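Side-chain contacts in aromatic amino acid aminotransferase I (Candida albicans WO-1, PDB 6HNU), which probably catalyses the pyridoxal-phosphate-dependent transfer of amino groups from aromatic L-amino acids to 2-oxoglutarate, giving aromatic oxo-acids and L-glutamate: residues E362-H365 with K366-V369; L471-L474 with V475-L478; L431-G434 with S435-K438. All blocks are in the same frame, centred on the assembly; numbering follows the deposited sequence.

Contact 1: E362-H365 with K366-V369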
loop_
_atom_site.group_PDB
_atom_site.type_symbol
_atom_site.label_atom_id
_atom_site.label_comp_id
_atom_site.label_asym_id
_atom_site.label_seq_id
_atom_site.Cartn_x
_atom_site.Cartn_y
_atom_site.Cartn_z
ATOM N N GLU B 362 -22.774 12.762 16.777
ATOM C CA GLU B 362 -23.410 12.681 15.429
ATOM C C GLU B 362 -23.933 11.268 15.155
ATOM O O GLU B 362 -25.092 11.158 14.682
ATOM C CB GLU B 362 -22.435 12.991 14.297
ATOM C CG GLU B 362 -21.862 14.378 14.346
ATOM C CD GLU B 362 -22.891 15.459 14.106
ATOM O OE1 GLU B 362 -23.853 15.196 13.346
ATOM O OE2 GLU B 362 -22.705 16.559 14.657
ATOM N N TYR B 363 -23.114 10.230 15.359
ATOM C CA TYR B 363 -23.532 8.810 15.156
ATOM C C TYR B 363 -24.658 8.434 16.122
ATOM O O TYR B 363 -25.607 7.764 15.632
ATOM C CB TYR B 363 -22.349 7.838 15.225
ATOM C CG TYR B 363 -21.677 7.728 13.882
ATOM C CD1 TYR B 363 -20.852 8.723 13.419
ATOM C CD2 TYR B 363 -21.951 6.674 13.027
ATOM C CE1 TYR B 363 -20.260 8.669 12.175
ATOM C CE2 TYR B 363 -21.373 6.600 11.773
ATOM C CZ TYR B 363 -20.503 7.582 11.352
ATOM O OH TYR B 363 -19.935 7.575 10.119
ATOM N N THR B 364 -24.594 8.813 17.399
ATOM C CA THR B 364 -25.686 8.566 18.390
ATOM C C THR B 364 -27.025 9.031 17.815
ATOM O O THR B 364 -27.998 8.235 17.840
ATOM C CB THR B 364 -25.390 9.246 19.730
ATOM O OG1 THR B 364 -24.258 8.595 20.319
ATOM C CG2 THR B 364 -26.575 9.186 20.664
ATOM N N HIS B 365 -27.056 10.216 17.225
ATOM C CA HIS B 365 -28.322 10.795 16.693
ATOM C C HIS B 365 -28.795 9.980 15.483
ATOM O O HIS B 365 -30.018 9.647 15.442
ATOM C CB HIS B 365 -28.189 12.287 16.398
ATOM C CG HIS B 365 -29.453 12.852 15.836
ATOM N ND1 HIS B 365 -30.651 12.770 16.519
ATOM C CD2 HIS B 365 -29.714 13.459 14.662
ATOM C CE1 HIS B 365 -31.604 13.294 15.773
ATOM N NE2 HIS B 365 -31.057 13.718 14.630
ATOM N N LYS B 366 -27.886 9.654 14.547
ATOM C CA LYS B 366 -28.199 8.845 13.332
ATOM C C LYS B 366 -28.815 7.519 13.749
ATOM O O LYS B 366 -29.839 7.152 13.150
ATOM C CB LYS B 366 -26.957 8.553 12.491
ATOM C CG LYS B 366 -26.337 9.761 11.818
ATOM C CD LYS B 366 -25.087 9.396 11.052
ATOM C CE LYS B 366 -24.261 10.611 10.692
ATOM N NZ LYS B 366 -24.999 11.541 9.812
ATOM N N ARG B 367 -28.208 6.843 14.716
ATOM C CA ARG B 367 -28.671 5.551 15.266
ATOM C C ARG B 367 -30.082 5.703 15.882
ATOM O O ARG B 367 -30.953 4.808 15.639
ATOM C CB ARG B 367 -27.657 5.042 16.283
ATOM C CG ARG B 367 -28.016 3.703 16.903
ATOM C CD ARG B 367 -29.090 3.698 17.977
ATOM N NE ARG B 367 -28.966 4.812 18.926
ATOM C CZ ARG B 367 -28.126 4.848 19.949
ATOM N NH1 ARG B 367 -28.118 5.893 20.777
ATOM N NH2 ARG B 367 -27.319 3.827 20.176
ATOM N N ASP B 368 -30.331 6.778 16.644
ATOM C CA ASP B 368 -31.653 6.972 17.302
ATOM C C ASP B 368 -32.721 7.094 16.220
ATOM O O ASP B 368 -33.789 6.469 16.374
ATOM C CB ASP B 368 -31.666 8.226 18.171
ATOM C CG ASP B 368 -30.763 8.138 19.376
ATOM O OD1 ASP B 368 -30.479 6.995 19.829
ATOM O OD2 ASP B 368 -30.366 9.227 19.854
ATOM N N VAL B 369 -32.439 7.832 15.152
ATOM C CA VAL B 369 -33.413 8.110 14.066
ATOM C C VAL B 369 -33.694 6.807 13.308
ATOM O O VAL B 369 -34.889 6.501 13.024
ATOM C CB VAL B 369 -32.903 9.245 13.164
ATOM C CG1 VAL B 369 -33.626 9.314 11.822
ATOM C CG2 VAL B 369 -32.998 10.570 13.912
HETATM O O HOH W 1 -31.110 11.844 18.746
#
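H365 and V369 meet one turn apart on the long helix 334-377, an i/i+4 pair of an alpha-helix. Methyl CG2 of V369 lies over one face of the imidazole, 4.0 Å from the centroid of the H365 ring and 30° off the ring normal, a CH-pi contact. The ring is put there by a trans first torsion (chi1 179°), with CG of H365 beside its own carbonyl carbon. The backbone bond of the same pair runs from V369 N to H365 O at 3.0 Å. H365, K366 and V369 also pack on L471, L474 and V475 of helix 471-489, and Y363 and K366 reach L49 of the second subunit.

K366 CB is 3.5 Å from Y363 O, and its CG lies 3.4 Å from E362 O, the acceptor of the K366 backbone N-H. CD and CE continue past that same carbonyl at wider spacing. The chain is extended until chi4 (-62°) bends NZ aside to a weak hydrogen bond with the Y52 hydroxyl of the second subunit; E362 OE1 stays 5.2 Å from K366 NZ, too far for a salt bridge.

On another side of the helix, T364 CG2 lies 3.6 Å from R367 NH1, the two side chains pointing the same way. The T364 hydroxyl bonds instead to R360 O and E255 N, and R367 NH1 also donates to E255 O. The guanidinium takes its neighbour side-on in a salt bridge: R367 NE and NH1 are each 2.8 Å from D368 OD1, reaching this single oxygen from the same face of the carboxylate.

Contact 2: L471-L474 with V475-L478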
loop_
_atom_site.group_PDB
_atom_site.type_symbol
_atom_site.label_atom_id
_atom_site.label_comp_id
_atom_site.label_asym_id
_atom_site.label_seq_id
_atom_site.Cartn_x
_atom_site.Cartn_y
_atom_site.Cartn_z
ATOM N N LEU B 471 -30.793 12.101 6.993
ATOM C CA LEU B 471 -31.592 11.331 7.981
ATOM C C LEU B 471 -33.071 11.295 7.584
ATOM O O LEU B 471 -33.784 10.385 8.051
ATOM C CB LEU B 471 -31.392 11.921 9.373
ATOM C CG LEU B 471 -30.024 11.625 9.985
ATOM C CD1 LEU B 471 -29.899 12.222 11.382
ATOM C CD2 LEU B 471 -29.745 10.123 10.015
ATOM N N ASP B 472 -33.509 12.231 6.749
ATOM C CA ASP B 472 -34.903 12.272 6.239
ATOM C C ASP B 472 -35.061 11.138 5.217
ATOM O O ASP B 472 -36.104 10.485 5.249
ATOM C CB ASP B 472 -35.247 13.644 5.654
ATOM C CG ASP B 472 -34.372 14.044 4.482
ATOM O OD1 ASP B 472 -33.176 13.694 4.504
ATOM O OD2 ASP B 472 -34.885 14.699 3.564
ATOM N N GLN B 473 -34.070 10.950 4.335
ATOM C CA GLN B 473 -34.059 9.874 3.304
ATOM C C GLN B 473 -33.927 8.518 4.006
ATOM O O GLN B 473 -34.510 7.537 3.491
ATOM C CB GLN B 473 -32.978 10.116 2.252
ATOM C CG GLN B 473 -33.235 11.351 1.403
ATOM C CD GLN B 473 -34.695 11.495 1.033
ATOM O OE1 GLN B 473 -35.317 10.568 0.510
ATOM N NE2 GLN B 473 -35.263 12.663 1.304
ATOM N N LEU B 474 -33.248 8.469 5.156
ATOM C CA LEU B 474 -33.189 7.261 6.009
ATOM C C LEU B 474 -34.616 6.868 6.415
ATOM O O LEU B 474 -34.971 5.666 6.283
ATOM C CB LEU B 474 -32.330 7.520 7.246
ATOM C CG LEU B 474 -32.317 6.377 8.257
ATOM C CD1 LEU B 474 -31.776 5.111 7.606
ATOM C CD2 LEU B 474 -31.486 6.733 9.474
ATOM N N VAL B 475 -35.412 7.811 6.928
ATOM C CA VAL B 475 -36.776 7.508 7.464
ATOM C C VAL B 475 -37.658 7.050 6.295
ATOM O O VAL B 475 -38.395 6.058 6.470
ATOM C CB VAL B 475 -37.381 8.708 8.220
ATOM C CG1 VAL B 475 -38.852 8.495 8.562
ATOM C CG2 VAL B 475 -36.588 9.027 9.479
ATOM N N VAL B 476 -37.557 7.739 5.161
ATOM C CA VAL B 476 -38.263 7.386 3.895
ATOM C C VAL B 476 -37.932 5.924 3.573
ATOM O O VAL B 476 -38.870 5.122 3.326
ATOM C CB VAL B 476 -37.856 8.313 2.730
ATOM C CG1 VAL B 476 -38.261 7.749 1.371
ATOM C CG2 VAL B 476 -38.410 9.725 2.888
ATOM N N GLY B 477 -36.633 5.604 3.545
ATOM C CA GLY B 477 -36.135 4.273 3.156
ATOM C C GLY B 477 -36.768 3.199 3.998
ATOM O O GLY B 477 -37.286 2.227 3.424
ATOM N N LEU B 478 -36.766 3.396 5.315
ATOM C CA LEU B 478 -37.140 2.352 6.287
ATOM C C LEU B 478 -38.661 2.205 6.341
ATOM O O LEU B 478 -39.133 1.106 6.689
ATOM C CB LEU B 478 -36.534 2.755 7.620
ATOM C CG LEU B 478 -35.028 2.524 7.683
ATOM C CD1 LEU B 478 -34.546 2.773 9.090
ATOM C CD2 LEU B 478 -34.695 1.102 7.257
#
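L474 and L478 sit one turn apart in the opening turns of the C-terminal alpha-helix 471-489, and their side chains cross obliquely rather than running parallel. The meeting is methyl to methyl, L474 CD1 to L478 CD1 at 3.9 Å. Different first torsions bring the branches together: L474 has CG anti to the backbone N (chi1 174°), whereas L478 has CG beside its N (chi1 -75°). The latter setting also places L478 CG 3.4 Å from L474 O, against the carbonyl that accepts the L478 backbone N-H, so backbone bond and apolar contact span the same turn.

Q473 and V476 show a different orientation, lying alongside each other and pointing the same way. The amide oxygen OE1 of Q473 is 4.0 Å from V476 CG2, a loose van der Waals approach. That methyl packs more closely on the main chain, 3.4 Å from D472 O. The other end of the Q473 amide turns back, NE2 giving a weak hydrogen bond to D472 OD2 at 3.1 Å.

All four i/i+4 backbone bonds between the segments are present: V475 N to L471 O, V476 N to D472 O, G477 N to Q473 O and L478 N to L474 O, the last at 3.1 Å.

Away from the cofactor pocket, this helix start packs against helix 334-377 and the second subunit. L471 leans on K366 and L474 on A370, both of helix 334-377, while L43 of the second subunit packs against both L474 and L478 and T41 of that subunit meets V476.

Contact 3: L431-G434 with S435-K438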
loop_
_atom_site.group_PDB
_atom_site.type_symbol
_atom_site.label_atom_id
_atom_site.label_comp_id
_atom_site.label_asym_id
_atom_site.label_seq_id
_atom_site.Cartn_x
_atom_site.Cartn_y
_atom_site.Cartn_z
ATOM N N LEU B 431 -31.353 -2.638 1.165
ATOM C CA LEU B 431 -30.482 -3.112 2.253
ATOM C C LEU B 431 -29.671 -4.301 1.737
ATOM O O LEU B 431 -30.012 -4.864 0.671
ATOM C CB LEU B 431 -31.355 -3.461 3.466
ATOM C CG LEU B 431 -31.781 -2.268 4.326
ATOM C CD1 LEU B 431 -32.878 -1.473 3.667
ATOM C CD2 LEU B 431 -32.217 -2.706 5.708
ATOM N N ALA B 432 -28.594 -4.628 2.437
ATOM C CA ALA B 432 -27.707 -5.756 2.091
ATOM C C ALA B 432 -28.234 -7.045 2.704
ATOM O O ALA B 432 -28.329 -7.168 3.919
ATOM C CB ALA B 432 -26.320 -5.422 2.565
ATOM N N PRO B 433 -28.574 -8.081 1.899
ATOM C CA PRO B 433 -28.924 -9.383 2.459
ATOM C C PRO B 433 -27.823 -9.934 3.357
ATOM O O PRO B 433 -26.673 -10.011 2.932
ATOM C CB PRO B 433 -29.131 -10.282 1.220
ATOM C CG PRO B 433 -29.605 -9.291 0.187
ATOM C CD PRO B 433 -28.827 -8.019 0.458
ATOM N N GLY B 434 -28.214 -10.380 4.543
ATOM C CA GLY B 434 -27.304 -10.941 5.545
ATOM C C GLY B 434 -26.556 -12.138 5.027
ATOM O O GLY B 434 -25.421 -12.329 5.458
ATOM N N SER B 435 -27.171 -12.990 4.190
ATOM C CA SER B 435 -26.524 -14.280 3.812
ATOM C C SER B 435 -25.245 -13.989 2.997
ATOM O O SER B 435 -24.354 -14.813 2.981
ATOM C CB SER B 435 -27.487 -15.148 3.031
ATOM O OG SER B 435 -27.797 -14.541 1.788
ATOM N N TRP B 436 -25.164 -12.832 2.362
ATOM C CA TRP B 436 -23.998 -12.415 1.537
ATOM C C TRP B 436 -22.755 -12.294 2.421
ATOM O O TRP B 436 -21.674 -12.360 1.857
ATOM C CB TRP B 436 -24.274 -11.119 0.785
ATOM C CG TRP B 436 -25.393 -11.194 -0.213
ATOM C CD1 TRP B 436 -26.277 -12.218 -0.397
ATOM C CD2 TRP B 436 -25.812 -10.146 -1.101
ATOM N NE1 TRP B 436 -27.212 -11.877 -1.340
ATOM C CE2 TRP B 436 -26.924 -10.625 -1.816
ATOM C CE3 TRP B 436 -25.346 -8.853 -1.368
ATOM C CZ2 TRP B 436 -27.564 -9.862 -2.792
ATOM C CZ3 TRP B 436 -25.965 -8.108 -2.350
ATOM C CH2 TRP B 436 -27.080 -8.596 -3.028
ATOM N N PHE B 437 -22.904 -12.185 3.749
ATOM C CA PHE B 437 -21.763 -11.982 4.684
ATOM C C PHE B 437 -21.414 -13.286 5.369
ATOM O O PHE B 437 -20.534 -13.303 6.253
ATOM C CB PHE B 437 -22.061 -10.904 5.719
ATOM C CG PHE B 437 -22.450 -9.591 5.129
ATOM C CD1 PHE B 437 -23.769 -9.275 4.841
ATOM C CD2 PHE B 437 -21.482 -8.635 4.877
ATOM C CE1 PHE B 437 -24.102 -8.026 4.367
ATOM C CE2 PHE B 437 -21.822 -7.378 4.411
ATOM C CZ PHE B 437 -23.126 -7.091 4.102
ATOM N N LYS B 438 -22.088 -14.369 5.017
ATOM C CA LYS B 438 -21.842 -15.643 5.720
ATOM C C LYS B 438 -20.431 -16.153 5.402
ATOM O O LYS B 438 -20.153 -16.290 4.236
ATOM C CB LYS B 438 -22.883 -16.687 5.293
ATOM C CG LYS B 438 -22.794 -17.998 6.057
ATOM C CD LYS B 438 -23.356 -17.901 7.456
ATOM C CE LYS B 438 -22.514 -18.583 8.506
ATOM N NZ LYS B 438 -22.062 -19.929 8.086
#
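P433 and G434 offer their carbonyls to the N-H groups of W436 and F437, three residues on, which marks a short 3-10 segment as strand 429-433 ends. W436 N lies 3.2 Å from P433 O. The next bond, F437 N to G434 O, measures 3.0 Å. K438 N adds a further i/i+3 bond to S435 O, continuing the same pattern.

The same turn lays P433 flat on W436. P433 CB is 3.7 Å from the centroid of the five-membered ring of W436 and 14° off its normal, a well-centred CH-pi contact. P433 CG lies toward the rim, nearest W436 CE2 at 3.6 Å, and P433 CD reaches on above the six-membered ring, 3.9 Å from W436 CH2. The pyrrolidine thus runs along one face of the indole, while H421 meets the indole with its ring nearly perpendicular.

F437 behaves differently. Its CG sits beside the backbone N (chi1 -56°), and the ring edge faces both A432 CB of the strand and G434 O at the start of the turn. A432 CB is 3.9 Å from F437 CE1, and G434 O is 3.5 Å from F437 CD1. F437 also touches N218, a residue of the cofactor and phenylalanine pockets. S435 OG bonds to E417 OE1 of helix 413-426.

Across the turn, then, polar bonding falls to the backbone and the side chains meet through carbon. The stacking of proline on indole is dispersive, probably with a CH-pi component from P433 CB facing the electron-rich ring.

In the fold
From the N terminus, contact 1 comes first, within helix 334-377. Contact 3 follows at the end of strand 429-433, an outermost strand of the four-stranded antiparallel sheet, where the chain turns into the loop toward strand 459-465. Contact 2 comes last, at the start of helix 471-489. Each is local and the three are in series; none nests in or crosses another. Contacts 1 and 2 join in space, H365 CD2 lying 3.5 Å from L471 CD1, so their two helices pack together. Contact 3 stays apart, its nearest atoms about 5 Å from contact 2 and about 12 Å from contact 1. All three touch the second subunit.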